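Local coordinates for hydroalkoxylation enzyme phnH (Penicillium herquei, PDB 6JJS), which catalyses an intramolecular hydroalkoxylation that closes the ring of (2'R)-atrovenetin during the biosynthesis of phenalenones such as herqueinone, at residues A[46-51]-A[75-80]. Residues are numbered along the deposited sequence; the frame is centred on the assembly and turned at random.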
loop_
_atom_site.group_PDB
_atom_site.type_symbol
_atom_site.label_atom_id
_atom_site.label_comp_id
_atom_site.label_asym_id
_atom_site.label_seq_id
_atom_site.Cartn_x
_atom_site.Cartn_y
_atom_site.Cartn_z
ATOM N N ASP A 46 -22.455 8.565 -6.140
ATOM C CA ASP A 46 -23.111 9.489 -5.179
ATOM C C ASP A 46 -22.349 9.482 -3.842
ATOM O O ASP A 46 -22.428 10.475 -3.126
ATOM C CB ASP A 46 -24.575 9.097 -4.977
ATOM C CG ASP A 46 -25.474 9.411 -6.159
ATOM O OD1 ASP A 46 -25.082 10.247 -7.003
ATOM O OD2 ASP A 46 -26.545 8.787 -6.240
ATOM N N ALA A 47 -21.682 8.384 -3.484
ATOM C CA ALA A 47 -21.032 8.236 -2.163
ATOM C C ALA A 47 -19.652 8.893 -2.154
ATOM O O ALA A 47 -19.265 9.422 -1.122
ATOM C CB ALA A 47 -20.920 6.784 -1.789
ATOM N N GLN A 48 -18.891 8.799 -3.243
ATOM C CA GLN A 48 -17.497 9.285 -3.258
ATOM C C GLN A 48 -16.974 9.382 -4.683
ATOM O O GLN A 48 -17.526 8.723 -5.592
ATOM C CB GLN A 48 -16.607 8.455 -2.317
ATOM C CG GLN A 48 -16.618 6.962 -2.572
ATOM C CD GLN A 48 -15.724 6.168 -1.647
ATOM O OE1 GLN A 48 -15.294 5.065 -1.990
ATOM N NE2 GLN A 48 -15.471 6.697 -0.452
ATOM N N ILE A 49 -15.966 10.209 -4.856
ATOM C CA ILE A 49 -15.205 10.356 -6.121
ATOM C C ILE A 49 -13.761 9.944 -5.863
ATOM O O ILE A 49 -13.128 10.475 -4.938
ATOM C CB ILE A 49 -15.274 11.800 -6.619
ATOM C CG1 ILE A 49 -16.692 12.136 -7.085
ATOM C CG2 ILE A 49 -14.237 12.070 -7.696
ATOM C CD1 ILE A 49 -16.886 13.632 -7.327
ATOM N N LYS A 50 -13.258 9.025 -6.677
ATOM C CA LYS A 50 -11.836 8.639 -6.654
ATOM C C LYS A 50 -11.151 9.152 -7.919
ATOM O O LYS A 50 -11.696 8.992 -9.026
ATOM C CB LYS A 50 -11.703 7.126 -6.549
ATOM C CG LYS A 50 -12.427 6.493 -5.371
ATOM C CD LYS A 50 -12.025 5.051 -5.185
ATOM C CE LYS A 50 -12.962 4.255 -4.318
ATOM N NZ LYS A 50 -12.451 2.868 -4.211
ATOM N N ALA A 51 -9.993 9.757 -7.733
ATOM C CA ALA A 51 -9.248 10.395 -8.833
ATOM C C ALA A 51 -7.765 10.063 -8.737
ATOM O O ALA A 51 -7.213 9.883 -7.619
ATOM C CB ALA A 51 -9.487 11.873 -8.810
ATOM N N LEU A 75 -3.356 9.667 -5.475
ATOM C CA LEU A 75 -4.671 8.993 -5.524
ATOM C C LEU A 75 -5.523 9.568 -4.393
ATOM O O LEU A 75 -5.062 9.620 -3.257
ATOM C CB LEU A 75 -4.504 7.475 -5.367
ATOM C CG LEU A 75 -3.818 6.749 -6.521
ATOM C CD1 LEU A 75 -3.764 5.254 -6.256
ATOM C CD2 LEU A 75 -4.535 7.000 -7.823
ATOM N N SER A 76 -6.711 10.050 -4.705
ATOM C CA SER A 76 -7.570 10.699 -3.680
ATOM C C SER A 76 -8.961 10.077 -3.700
ATOM O O SER A 76 -9.438 9.652 -4.780
ATOM C CB SER A 76 -7.631 12.176 -3.883
ATOM O OG SER A 76 -8.188 12.470 -5.142
ATOM N N THR A 77 -9.604 10.020 -2.538
ATOM C CA THR A 77 -11.058 9.745 -2.478
ATOM C C THR A 77 -11.740 10.842 -1.678
ATOM O O THR A 77 -11.359 11.104 -0.555
ATOM C CB THR A 77 -11.528 8.298 -2.282
ATOM O OG1 THR A 77 -12.550 8.093 -1.294
ATOM C CG2 THR A 77 -10.431 7.273 -2.275
ATOM N N ARG A 78 -12.663 11.490 -2.376
ATOM C CA ARG A 78 -13.428 12.668 -1.892
ATOM C C ARG A 78 -14.831 12.158 -1.574
ATOM O O ARG A 78 -15.572 11.794 -2.496
ATOM C CB ARG A 78 -13.427 13.773 -2.959
ATOM C CG ARG A 78 -12.056 14.271 -3.380
ATOM C CD ARG A 78 -12.152 15.299 -4.505
ATOM N NE ARG A 78 -10.875 15.976 -4.616
ATOM C CZ ARG A 78 -10.586 17.144 -4.046
ATOM N NH1 ARG A 78 -9.365 17.640 -4.150
ATOM N NH2 ARG A 78 -11.522 17.841 -3.423
ATOM N N GLY A 79 -15.169 12.087 -0.286
ATOM C CA GLY A 79 -16.473 11.594 0.164
ATOM C C GLY A 79 -17.579 12.615 -0.023
ATOM O O GLY A 79 -17.296 13.828 0.004
ATOM N N ALA A 80 -18.791 12.136 -0.286
ATOM C CA ALA A 80 -20.010 12.977 -0.216
ATOM C C ALA A 80 -20.070 13.629 1.161
ATOM O O ALA A 80 -20.685 14.674 1.267
ATOM C CB ALA A 80 -21.238 12.157 -0.472
HETATM O O HOH W 1 -10.899 12.435 -5.829
HETATM O O HOH W 2 -5.873 12.566 -6.789
#
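With OG of S76 lodged between its own backbone N and carbonyl carbon (chi1 61°), the hydroxyl comes to stand beside A51, its OG 3.9 Å from CB of A51, in the face that also carries I49 and R78. On the opposite face K50 has CG beside its backbone N (chi1 -55°) and runs alongside T77, both pointing the same way; CG of K50 lies 3.7 Å from CB of T77, and CD of K50 packs on CG2 of T77 before the chain leads away from the neighbouring strand. Q48 drops its extended side chain on this face too, slanting past the T77 hydroxyl. Between the two faces the antiparallel ladder is regular: I49 and R78 exchange both backbone bonds, R78 N to I49 O at 2.8 Å, and A51 and S76 do the same. Between these rungs K50 faces T77 as a non-hydrogen-bonded pair, with CA of K50 3.2 Å from O of S76 in a CA-H...O contact. Beyond the start of 48-61 and the end of 67-79, A80 N still donates to A47 O at 2.9 Å, nearly straight at 173°, although it approaches from above the carbonyl plane. The pairing joins the start of strand 48-61 to the end of strand 67-79, the open end of a hairpin in the curled antiparallel sheet, consistent with the barrel of the DUF3237 family; A47 and Q48 also pack against their counterparts in a second subunit. Two waters sit on the face of A51, S76, I49 and R78: one donates to I49 O, the other to A51 O at 3.1 Å, and each hydrogen-bonds to OG of S76, so this single hydroxyl links, through water, two carbonyls already engaged in the ladder.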